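Local coordinates for protein putative O-acetylhomoserine (Thiol)-lyase (Campylobacter jejuni, PDB 4OC9) that probably uses pyridoxal 5'-phosphate to transfer the aminocarboxypropyl group of O-acetylhomoserine to sulfide, as an enzyme of the trans-sulfuration family, at residues A43-N46 / N52-S55; F89-N94 / G217-R222; N101-N106 / E139-Q144; E301-F306 / L404-E409. One frame throughout, in Å; residues are numbered along the deposited sequence.

In the fold
Contacts 2 and 3 belong to the large sheet of the pyridoxal phosphate domain. Their centres are 18 Å apart, and helix 84-93 is followed directly by strand 101-105. Contact 2 packs a helix on strand 217-221, and contact 3 packs helix 136-141 and the turn after it on strand 101-105. Contact 4 joins the long helix 276-309 to the smaller C-terminal sheet, with its centre 31 Å from that of contact 2. Contact 1 lies on the other side of the chain's centre from contact 4, 47 Å away between centres. Contact 1 reaches an active site: Y54 of its 52-55 segment hydrogen-bonds the lysine-pyridoxal phosphate group of the second subunit.

Contact 1 of 4, residues A43-N46 / N52-S55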
loop_
_atom_site.group_PDB
_atom_site.type_symbol
_atom_site.label_atom_id
_atom_site.label_comp_id
_atom_site.label_asym_id
_atom_site.label_seq_id
_atom_site.Cartn_x
_atom_site.Cartn_y
_atom_site.Cartn_z
ATOM N N ALA D 43 4.881 25.582 -19.590
ATOM C CA ALA D 43 5.243 26.527 -18.566
ATOM C C ALA D 43 5.875 25.809 -17.373
ATOM O O ALA D 43 6.808 26.331 -16.761
ATOM C CB ALA D 43 4.039 27.351 -18.147
ATOM N N ARG D 44 5.373 24.622 -17.025
ATOM C CA ARG D 44 5.947 23.862 -15.895
ATOM C C ARG D 44 7.318 23.314 -16.243
ATOM O O ARG D 44 8.196 23.281 -15.393
ATOM C CB ARG D 44 5.033 22.749 -15.397
ATOM C CG ARG D 44 3.798 23.284 -14.728
ATOM C CD ARG D 44 2.878 22.187 -14.253
ATOM N NE ARG D 44 1.667 22.788 -13.718
ATOM C CZ ARG D 44 0.590 22.109 -13.339
ATOM N NH1 ARG D 44 0.532 20.781 -13.442
ATOM N NH2 ARG D 44 -0.443 22.766 -12.863
ATOM N N PHE D 45 7.494 22.854 -17.475
ATOM C CA PHE D 45 8.806 22.343 -17.895
ATOM C C PHE D 45 9.878 23.430 -17.953
ATOM O O PHE D 45 11.066 23.106 -17.943
ATOM C CB PHE D 45 8.731 21.615 -19.225
ATOM C CG PHE D 45 8.127 20.263 -19.134
ATOM C CD1 PHE D 45 6.771 20.076 -19.157
ATOM C CD2 PHE D 45 8.948 19.155 -19.048
ATOM C CE1 PHE D 45 6.238 18.801 -19.083
ATOM C CE2 PHE D 45 8.427 17.875 -18.988
ATOM C CZ PHE D 45 7.069 17.699 -19.008
ATOM N N ASN D 46 9.460 24.698 -17.976
ATOM C CA ASN D 46 10.368 25.872 -18.018
ATOM C C ASN D 46 10.537 26.581 -16.694
ATOM O O ASN D 46 11.154 27.635 -16.632
ATOM C CB ASN D 46 9.810 26.929 -18.928
ATOM C CG ASN D 46 9.692 26.460 -20.339
ATOM O OD1 ASN D 46 10.383 25.532 -20.767
ATOM N ND2 ASN D 46 8.844 27.134 -21.095
ATOM N N ASN D 52 2.633 20.108 -10.577
ATOM C CA ASN D 52 2.844 18.696 -10.872
ATOM C C ASN D 52 3.223 18.432 -12.292
ATOM O O ASN D 52 2.628 18.981 -13.228
ATOM C CB ASN D 52 1.584 17.902 -10.582
ATOM C CG ASN D 52 1.169 17.991 -9.137
ATOM O OD1 ASN D 52 1.967 18.342 -8.276
ATOM N ND2 ASN D 52 -0.079 17.635 -8.862
ATOM N N ILE D 53 4.212 17.560 -12.444
ATOM C CA ILE D 53 4.720 17.170 -13.757
ATOM C C ILE D 53 4.857 15.654 -13.908
ATOM O O ILE D 53 4.195 15.039 -14.744
ATOM C CB ILE D 53 6.112 17.768 -14.018
ATOM C CG1 ILE D 53 6.047 19.283 -14.065
ATOM C CG2 ILE D 53 6.653 17.241 -15.335
ATOM C CD1 ILE D 53 7.407 19.968 -14.241
ATOM N N TYR D 54 5.701 15.071 -13.060
ATOM C CA TYR D 54 5.990 13.650 -13.075
ATOM C C TYR D 54 6.545 13.299 -11.715
ATOM O O TYR D 54 7.423 14.003 -11.197
ATOM C CB TYR D 54 6.999 13.370 -14.173
ATOM C CG TYR D 54 7.307 11.908 -14.380
ATOM C CD1 TYR D 54 6.361 11.061 -14.989
ATOM C CD2 TYR D 54 8.557 11.391 -14.096
ATOM C CE1 TYR D 54 6.634 9.730 -15.234
ATOM C CE2 TYR D 54 8.832 10.058 -14.322
ATOM C CZ TYR D 54 7.870 9.236 -14.905
ATOM O OH TYR D 54 8.164 7.909 -15.142
ATOM N N SER D 55 6.050 12.189 -11.163
ATOM C CA SER D 55 6.433 11.729 -9.808
ATOM C C SER D 55 7.899 11.501 -9.512
ATOM O O SER D 55 8.275 11.475 -8.340
ATOM C CB SER D 55 5.565 10.570 -9.319
ATOM O OG SER D 55 4.246 11.030 -9.202
HETATM O O HOH W 1 -1.481 18.752 -11.657
#
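R44 and N52 are joined by a hydrogen bond in the N-terminal segment of this fold type I pyridoxal phosphate enzyme, where the chain turns back after helix 38-45. R44 NH1 donates to N52 O at 2.8 Å. It approaches in the carbonyl plane, on a lone pair, but the bond is bent (N-H...O 139°). The oxygen is tilted from the guanidinium plane, and N52 N lies over one face of the same group. R44 reaches this far because its chain is extended from CG to NE. Beside the polar pair, I53 fills the angle between R44 and F45. Its CD1 lies 3.8 Å from R44 CB, and the other branch, CG2, meets the F45 ring at an oblique approach. A water also links R44 NH1 and N52 ND2, weakly at both ends. The stronger partner of N52 ND2 is Q20 of the third subunit. Further out, F35 packs on both R44 and F45, and F45 also touches T382 of the second subunit. Y54 OH bonds S205 and the lysine-pyridoxal phosphate group of that subunit. The loop thus leads into a neighbour's active site. At the helix end, I53 CD1 sits 3.6 Å from R44 O.

Contact 2 of 4, residues F89-N94 / G217-R222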
loop_
_atom_site.group_PDB
_atom_site.type_symbol
_atom_site.label_atom_id
_atom_site.label_comp_id
_atom_site.label_asym_id
_atom_site.label_seq_id
_atom_site.Cartn_x
_atom_site.Cartn_y
_atom_site.Cartn_z
ATOM N N PHE D 89 23.848 11.927 0.071
ATOM C CA PHE D 89 24.466 12.004 -1.259
ATOM C C PHE D 89 24.013 13.274 -2.008
ATOM O O PHE D 89 24.839 14.071 -2.449
ATOM C CB PHE D 89 24.223 10.699 -1.998
ATOM C CG PHE D 89 24.540 10.754 -3.439
ATOM C CD1 PHE D 89 25.798 11.082 -3.871
ATOM C CD2 PHE D 89 23.592 10.333 -4.373
ATOM C CE1 PHE D 89 26.096 11.094 -5.229
ATOM C CE2 PHE D 89 23.870 10.316 -5.715
ATOM C CZ PHE D 89 25.138 10.702 -6.155
ATOM N N TYR D 90 22.707 13.444 -2.147
ATOM C CA TYR D 90 22.121 14.615 -2.807
ATOM C C TYR D 90 22.539 15.938 -2.179
ATOM O O TYR D 90 22.773 16.902 -2.893
ATOM C CB TYR D 90 20.593 14.466 -2.833
ATOM C CG TYR D 90 20.065 13.644 -3.989
ATOM C CD1 TYR D 90 20.780 12.560 -4.487
ATOM C CD2 TYR D 90 18.772 13.834 -4.456
ATOM C CE1 TYR D 90 20.298 11.805 -5.531
ATOM C CE2 TYR D 90 18.263 13.060 -5.482
ATOM C CZ TYR D 90 19.028 12.042 -6.009
ATOM O OH TYR D 90 18.534 11.256 -7.023
ATOM N N ALA D 91 22.657 15.982 -0.859
ATOM C CA ALA D 91 23.053 17.221 -0.177
ATOM C C ALA D 91 24.508 17.606 -0.506
ATOM O O ALA D 91 24.804 18.768 -0.795
ATOM C CB ALA D 91 22.862 17.112 1.306
ATOM N N LEU D 92 25.385 16.618 -0.512
ATOM C CA LEU D 92 26.780 16.842 -0.834
ATOM C C LEU D 92 27.012 17.228 -2.315
ATOM O O LEU D 92 27.658 18.246 -2.624
ATOM C CB LEU D 92 27.595 15.604 -0.448
ATOM C CG LEU D 92 27.610 15.339 1.073
ATOM C CD1 LEU D 92 28.175 13.967 1.422
ATOM C CD2 LEU D 92 28.366 16.434 1.814
ATOM N N ILE D 93 26.476 16.428 -3.236
ATOM C CA ILE D 93 26.655 16.720 -4.673
ATOM C C ILE D 93 25.952 17.988 -5.096
ATOM O O ILE D 93 26.303 18.537 -6.125
ATOM C CB ILE D 93 26.238 15.570 -5.607
ATOM C CG1 ILE D 93 24.731 15.294 -5.466
ATOM C CG2 ILE D 93 27.097 14.340 -5.329
ATOM C CD1 ILE D 93 24.219 14.151 -6.317
ATOM N N ASN D 94 24.992 18.475 -4.318
ATOM C CA ASN D 94 24.312 19.689 -4.726
ATOM C C ASN D 94 25.225 20.867 -4.425
ATOM O O ASN D 94 24.969 21.993 -4.855
ATOM C CB ASN D 94 23.016 19.894 -3.950
ATOM C CG ASN D 94 22.088 20.883 -4.628
ATOM O OD1 ASN D 94 22.055 20.968 -5.862
ATOM N ND2 ASN D 94 21.254 21.537 -3.856
ATOM N N GLY D 217 14.309 9.284 3.126
ATOM C CA GLY D 217 15.183 10.362 3.550
ATOM C C GLY D 217 14.646 11.736 3.193
ATOM O O GLY D 217 13.676 11.867 2.448
ATOM N N ALA D 218 15.249 12.765 3.766
ATOM C CA ALA D 218 14.830 14.122 3.460
ATOM C C ALA D 218 15.956 15.135 3.559
ATOM O O ALA D 218 16.851 15.000 4.399
ATOM C CB ALA D 218 13.720 14.542 4.386
ATOM N N LEU D 219 15.885 16.155 2.703
ATOM C CA LEU D 219 16.861 17.252 2.734
ATOM C C LEU D 219 16.014 18.469 3.038
ATOM O O LEU D 219 15.066 18.771 2.308
ATOM C CB LEU D 219 17.614 17.523 1.430
ATOM C CG LEU D 219 18.456 16.433 0.786
ATOM C CD1 LEU D 219 17.495 15.468 0.086
ATOM C CD2 LEU D 219 19.402 17.028 -0.247
ATOM N N ILE D 220 16.384 19.182 4.081
ATOM C CA ILE D 220 15.659 20.364 4.493
ATOM C C ILE D 220 16.572 21.582 4.506
ATOM O O ILE D 220 17.707 21.521 5.010
ATOM C CB ILE D 220 15.104 20.149 5.894
ATOM C CG1 ILE D 220 14.287 18.859 5.923
ATOM C CG2 ILE D 220 14.267 21.342 6.316
ATOM C CD1 ILE D 220 13.772 18.508 7.295
ATOM N N GLU D 221 16.094 22.702 3.967
ATOM C CA GLU D 221 16.936 23.899 3.949
ATOM C C GLU D 221 16.354 24.984 4.847
ATOM O O GLU D 221 15.122 25.120 5.012
ATOM C CB GLU D 221 17.131 24.460 2.539
ATOM C CG GLU D 221 15.970 25.245 1.928
ATOM C CD GLU D 221 16.303 25.753 0.515
ATOM O OE1 GLU D 221 16.516 26.978 0.368
ATOM O OE2 GLU D 221 16.475 24.936 -0.420
ATOM N N ARG D 222 17.246 25.756 5.452
ATOM C CA ARG D 222 16.807 26.831 6.341
ATOM C C ARG D 222 16.247 27.994 5.583
ATOM O O ARG D 222 16.365 28.100 4.349
ATOM C CB ARG D 222 17.975 27.419 7.125
ATOM C CG ARG D 222 19.053 28.143 6.297
ATOM C CD ARG D 222 20.066 28.862 7.206
ATOM N NE ARG D 222 21.219 29.489 6.523
ATOM C CZ ARG D 222 21.271 30.739 6.067
ATOM N NH1 ARG D 222 20.220 31.561 6.138
ATOM N NH2 ARG D 222 22.383 31.170 5.499
#
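L219 pushes one methyl, CD2, against the helix turn formed by Y90 and A91. Its CG stands anti to the carbonyl carbon, and chi2 is 77°, an uncommon pairing for leucine. This makes CD2 the extended branch, anti to CA, while CD1 folds back. CD2 lies 3.5 Å from A91 N. The same methyl is 3.8 Å from A91 CB. It is also 3.8 Å from Y90 CB. A single methyl thus touches the backbone and both CB atoms, and the contact is apolar and buried. Y90 contributes only its CB, because its ring swings off from the strand (chi1 -84°) and its OH bonds A272 N. N94 turns its amide to helix 257-270, where OD1 bonds W266 NE1 and ND2 bonds F258 O. The contact packs helix 84-93 on the central seven-stranded sheet of the large domain, as in fold type I pyridoxal phosphate enzymes. Strand 217-221 runs between strands 77-81 and 199-203, antiparallel to both. A218 and I220 face helix 60-73, whereas L219 faces helix 84-93. That helix in turn packs on helices 110-119 and 257-270, and F89 reaches L270 of the second subunit.

Contact 3 of 4, residues N101-N106 / E139-Q144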
loop_
_atom_site.group_PDB
_atom_site.type_symbol
_atom_site.label_atom_id
_atom_site.label_comp_id
_atom_site.label_asym_id
_atom_site.label_seq_id
_atom_site.Cartn_x
_atom_site.Cartn_y
_atom_site.Cartn_z
ATOM N N ASN D 101 36.228 19.533 -2.471
ATOM C CA ASN D 101 36.364 18.693 -1.310
ATOM C C ASN D 101 35.282 19.052 -0.303
ATOM O O ASN D 101 34.656 20.122 -0.381
ATOM C CB ASN D 101 37.768 18.808 -0.709
ATOM C CG ASN D 101 38.057 20.159 -0.111
ATOM O OD1 ASN D 101 37.647 20.449 1.004
ATOM N ND2 ASN D 101 38.913 20.907 -0.770
ATOM N N VAL D 102 35.044 18.125 0.614
ATOM C CA VAL D 102 34.050 18.329 1.652
ATOM C C VAL D 102 34.681 17.906 2.944
ATOM O O VAL D 102 35.447 16.940 2.982
ATOM C CB VAL D 102 32.733 17.519 1.440
ATOM C CG1 VAL D 102 32.044 17.936 0.142
ATOM C CG2 VAL D 102 32.999 16.014 1.412
ATOM N N ALA D 103 34.321 18.614 4.011
ATOM C CA ALA D 103 34.819 18.320 5.351
ATOM C C ALA D 103 33.755 17.500 6.085
ATOM O O ALA D 103 32.572 17.882 6.100
ATOM C CB ALA D 103 35.095 19.600 6.112
ATOM N N TYR D 104 34.177 16.411 6.724
ATOM C CA TYR D 104 33.230 15.576 7.425
ATOM C C TYR D 104 33.714 15.095 8.796
ATOM O O TYR D 104 34.882 14.827 9.009
ATOM C CB TYR D 104 32.896 14.355 6.558
ATOM C CG TYR D 104 34.021 13.332 6.431
ATOM C CD1 TYR D 104 35.105 13.538 5.584
ATOM C CD2 TYR D 104 33.957 12.128 7.113
ATOM C CE1 TYR D 104 36.119 12.592 5.469
ATOM C CE2 TYR D 104 34.945 11.172 6.980
ATOM C CZ TYR D 104 36.027 11.417 6.166
ATOM O OH TYR D 104 36.999 10.468 6.055
ATOM N N SER D 105 32.780 14.981 9.708
ATOM C CA SER D 105 33.048 14.522 11.056
ATOM C C SER D 105 33.539 13.074 11.093
ATOM O O SER D 105 33.081 12.209 10.332
ATOM C CB SER D 105 31.769 14.666 11.926
ATOM O OG SER D 105 31.945 14.094 13.200
ATOM N N ASN D 106 34.472 12.824 11.994
ATOM C CA ASN D 106 35.062 11.507 12.167
ATOM C C ASN D 106 34.130 10.613 12.979
ATOM O O ASN D 106 34.410 9.440 13.206
ATOM C CB ASN D 106 36.424 11.601 12.857
ATOM C CG ASN D 106 36.340 12.131 14.292
ATOM O OD1 ASN D 106 35.389 12.808 14.701
ATOM N ND2 ASN D 106 37.373 11.858 15.050
ATOM N N GLU D 139 39.286 23.900 10.850
ATOM C CA GLU D 139 39.926 25.073 10.177
ATOM C C GLU D 139 41.046 24.606 9.270
ATOM O O GLU D 139 41.217 25.068 8.157
ATOM C CB GLU D 139 40.576 25.969 11.204
ATOM C CG GLU D 139 39.649 26.688 12.149
ATOM C CD GLU D 139 39.020 27.983 11.644
ATOM O OE1 GLU D 139 39.082 28.210 10.437
ATOM O OE2 GLU D 139 38.469 28.785 12.476
ATOM N N LYS D 140 41.833 23.698 9.817
ATOM C CA LYS D 140 42.968 23.097 9.145
ATOM C C LYS D 140 42.707 22.472 7.775
ATOM O O LYS D 140 43.492 22.665 6.861
ATOM C CB LYS D 140 43.538 22.028 10.070
ATOM C CG LYS D 140 44.756 21.280 9.536
ATOM C CD LYS D 140 45.274 20.270 10.550
ATOM C CE LYS D 140 46.515 19.557 10.034
ATOM N NZ LYS D 140 47.055 18.591 11.031
ATOM N N VAL D 141 41.615 21.724 7.634
ATOM C CA VAL D 141 41.314 21.081 6.355
ATOM C C VAL D 141 40.536 21.945 5.366
ATOM O O VAL D 141 40.333 21.540 4.214
ATOM C CB VAL D 141 40.606 19.728 6.541
ATOM C CG1 VAL D 141 41.534 18.751 7.263
ATOM C CG2 VAL D 141 39.257 19.886 7.255
ATOM N N ILE D 142 40.141 23.147 5.773
ATOM C CA ILE D 142 39.393 24.044 4.885
ATOM C C ILE D 142 40.227 24.837 3.892
ATOM O O ILE D 142 41.298 25.355 4.241
ATOM C CB ILE D 142 38.584 25.058 5.707
ATOM C CG1 ILE D 142 37.498 24.316 6.508
ATOM C CG2 ILE D 142 37.920 26.081 4.803
ATOM C CD1 ILE D 142 36.642 25.196 7.388
ATOM N N ASP D 143 39.751 24.898 2.650
ATOM C CA ASP D 143 40.416 25.676 1.586
ATOM C C ASP D 143 39.282 26.301 0.741
ATOM O O ASP D 143 38.102 26.158 1.092
ATOM C CB ASP D 143 41.469 24.897 0.786
ATOM C CG ASP D 143 40.889 23.834 -0.085
ATOM O OD1 ASP D 143 39.720 23.964 -0.512
ATOM O OD2 ASP D 143 41.646 22.912 -0.452
ATOM N N GLN D 144 39.591 26.937 -0.375
ATOM C CA GLN D 144 38.547 27.589 -1.160
ATOM C C GLN D 144 37.711 26.614 -1.975
ATOM O O GLN D 144 36.717 27.019 -2.614
ATOM C CB GLN D 144 39.169 28.605 -2.116
ATOM C CG GLN D 144 38.148 29.621 -2.712
ATOM C CD GLN D 144 37.654 30.636 -1.682
ATOM O OE1 GLN D 144 38.230 30.750 -0.608
ATOM N NE2 GLN D 144 36.648 31.442 -2.047
#
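N101 and D143 both hold CG between their backbone N and carbonyl carbon (chi1 67° and 69°), and these torsions turn the amide and the carboxylate toward each other. The contact belongs to the beta-alpha-beta crossover of the large domain. Helix 136-141 connects strand 126-130 to strand 146-152, and strand 101-105 lies between these two in the parallel part of the sheet. N101 ND2 donates to D143 OD1 at 3.2 Å. The oxygen lies close to the amide plane, but the N-H comes from above the carboxylate plane, and the two flat groups are turned 70° apart. Neither side chain depends on this bond alone. N101 OD1 is bonded to T146 OG1, and this fixes which end of the amide faces D143. D143 OD1 also takes N145 N, while OD2 forms a salt bridge with R128. The carboxylate is thus gripped at both oxygens, which would probably favour its charged form. R128 also bonds V141 O and so links it to strand 126-130. T146 OG1 pairs with D143 N as well, which binds the turn to the start of the next strand. On the apolar side, A103 CB faces V141 CG2 at 4.3 Å.

Contact 4 of 4, residues E301-F306 / L404-E409; sequences EKVANF and LSIGLE
The shorter of the two backbone bonds within helix segment 301-306, N305 N to E301 O at 2.9 Å, spans the turn that carries V303, which meets L404 and I406. F306 N to K302 O, at 3.0 Å, continues the same regular winding. The contact is a helix packed on a sheet in the C-terminal region of this pyridoxal phosphate enzyme: helix 276-309 lies on strand 401-405 and the loop that follows it. What meets across it is wholly apolar and buried. V303 places CG1 anti to its backbone N (chi1 171°), and that methyl touches both partners. V303 and I406 reach toward each other tip to tip, with I406 CD1 4.2 Å from V303 CG2. L404 comes in beside them through its extended branch, with CD1 4.2 Å from V303 CG1. L404 and I406 face the helix, while S405 between them turns to the opposite side, where its OG bonds G370 N. L343 on strand 342-346 packs on L404, and L418 on helix 411-422 packs on V303. Past the strand, the helix grips the chain through its own polar side chains. H296 ND1 bonds I406 O, N299 ND2 bonds G407 O, and K295 NZ bonds L408 O. E409 takes S374 OG on OE1 and H12 of the fourth subunit on OE2, so this turn also lies at a subunit interface. Between helix and loop, V303 CG1 to I406 CD1 is 4.0 Å.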
loop_
_atom_site.group_PDB
_atom_site.type_symbol
_atom_site.label_atom_id
_atom_site.label_comp_id
_atom_site.label_asym_id
_atom_site.label_seq_id
_atom_site.Cartn_x
_atom_site.Cartn_y
_atom_site.Cartn_z
ATOM N N GLU D 301 16.919 5.976 29.025
ATOM C CA GLU D 301 17.539 6.467 30.251
ATOM C C GLU D 301 17.538 5.414 31.345
ATOM O O GLU D 301 18.558 5.217 31.992
ATOM C CB GLU D 301 16.894 7.750 30.702
ATOM C CG GLU D 301 17.627 8.415 31.848
ATOM C CD GLU D 301 17.116 9.891 31.972
ATOM O OE1 GLU D 301 17.057 10.589 33.037
ATOM O OE2 GLU D 301 16.766 10.402 30.871
ATOM N N LYS D 302 16.422 4.716 31.518
ATOM C CA LYS D 302 16.333 3.662 32.528
ATOM C C LYS D 302 17.262 2.505 32.218
ATOM O O LYS D 302 17.945 2.000 33.116
ATOM C CB LYS D 302 14.962 3.176 32.653
ATOM C CG LYS D 302 14.034 4.241 33.188
ATOM C CD LYS D 302 12.595 3.760 33.155
ATOM C CE LYS D 302 11.653 4.837 33.652
ATOM N NZ LYS D 302 10.259 4.356 33.498
ATOM N N VAL D 303 17.347 2.133 30.952
ATOM C CA VAL D 303 18.241 1.070 30.532
ATOM C C VAL D 303 19.686 1.554 30.756
ATOM O O VAL D 303 20.540 0.797 31.222
ATOM C CB VAL D 303 18.035 0.688 29.047
ATOM C CG1 VAL D 303 19.105 -0.261 28.543
ATOM C CG2 VAL D 303 16.662 0.082 28.849
ATOM N N ALA D 304 19.970 2.801 30.430
ATOM C CA ALA D 304 21.314 3.328 30.612
ATOM C C ALA D 304 21.738 3.289 32.079
ATOM O O ALA D 304 22.842 2.845 32.403
ATOM C CB ALA D 304 21.393 4.747 30.085
ATOM N N ASN D 305 20.860 3.745 32.958
ATOM C CA ASN D 305 21.145 3.733 34.400
ATOM C C ASN D 305 21.398 2.313 34.920
ATOM O O ASN D 305 22.254 2.089 35.770
ATOM C CB ASN D 305 20.019 4.411 35.200
ATOM C CG ASN D 305 19.934 5.896 34.935
ATOM O OD1 ASN D 305 20.914 6.516 34.513
ATOM N ND2 ASN D 305 18.790 6.486 35.225
ATOM N N PHE D 306 20.605 1.364 34.427
ATOM C CA PHE D 306 20.737 -0.043 34.805
ATOM C C PHE D 306 22.074 -0.586 34.350
ATOM O O PHE D 306 22.767 -1.228 35.117
ATOM C CB PHE D 306 19.605 -0.876 34.200
ATOM C CG PHE D 306 19.902 -2.349 34.161
ATOM C CD1 PHE D 306 19.756 -3.146 35.272
ATOM C CD2 PHE D 306 20.319 -2.918 33.006
ATOM C CE1 PHE D 306 20.043 -4.491 35.213
ATOM C CE2 PHE D 306 20.602 -4.264 32.930
ATOM C CZ PHE D 306 20.488 -5.047 34.043
ATOM N N LEU D 404 22.627 -0.432 21.159
ATOM C CA LEU D 404 21.252 -0.760 21.358
ATOM C C LEU D 404 20.351 0.323 20.841
ATOM O O LEU D 404 20.675 1.482 20.920
ATOM C CB LEU D 404 20.905 -0.881 22.852
ATOM C CG LEU D 404 21.628 -1.892 23.736
ATOM C CD1 LEU D 404 20.998 -1.837 25.095
ATOM C CD2 LEU D 404 21.522 -3.304 23.166
ATOM N N SER D 405 19.213 -0.076 20.293
ATOM C CA SER D 405 18.212 0.861 19.823
ATOM C C SER D 405 17.051 0.555 20.795
ATOM O O SER D 405 16.428 -0.519 20.713
ATOM C CB SER D 405 17.773 0.620 18.394
ATOM O OG SER D 405 16.724 1.528 18.078
ATOM N N ILE D 406 16.758 1.496 21.679
ATOM C CA ILE D 406 15.725 1.295 22.661
ATOM C C ILE D 406 14.342 1.555 22.102
ATOM O O ILE D 406 14.051 2.638 21.594
ATOM C CB ILE D 406 15.960 2.135 23.917
ATOM C CG1 ILE D 406 17.379 1.942 24.456
ATOM C CG2 ILE D 406 14.924 1.784 24.989
ATOM C CD1 ILE D 406 17.732 0.525 24.837
ATOM N N GLY D 407 13.494 0.536 22.203
ATOM C CA GLY D 407 12.134 0.589 21.685
ATOM C C GLY D 407 11.090 1.143 22.611
ATOM O O GLY D 407 11.414 1.850 23.558
ATOM N N LEU D 408 9.837 0.807 22.333
ATOM C CA LEU D 408 8.701 1.303 23.121
ATOM C C LEU D 408 8.157 0.275 24.096
ATOM O O LEU D 408 7.125 0.513 24.689
ATOM C CB LEU D 408 7.574 1.744 22.195
ATOM C CG LEU D 408 7.907 2.823 21.151
ATOM C CD1 LEU D 408 6.685 3.063 20.286
ATOM C CD2 LEU D 408 8.354 4.103 21.812
ATOM N N GLU D 409 8.845 -0.864 24.244
ATOM C CA GLU D 409 8.385 -1.895 25.167
ATOM C C GLU D 409 8.451 -1.401 26.635
ATOM O O GLU D 409 8.978 -0.323 26.929
ATOM C CB GLU D 409 9.216 -3.188 25.130
ATOM C CG GLU D 409 9.418 -3.918 23.812
ATOM C CD GLU D 409 10.536 -3.372 22.927
ATOM O OE1 GLU D 409 11.118 -2.304 23.181
ATOM O OE2 GLU D 409 10.887 -4.077 21.964
#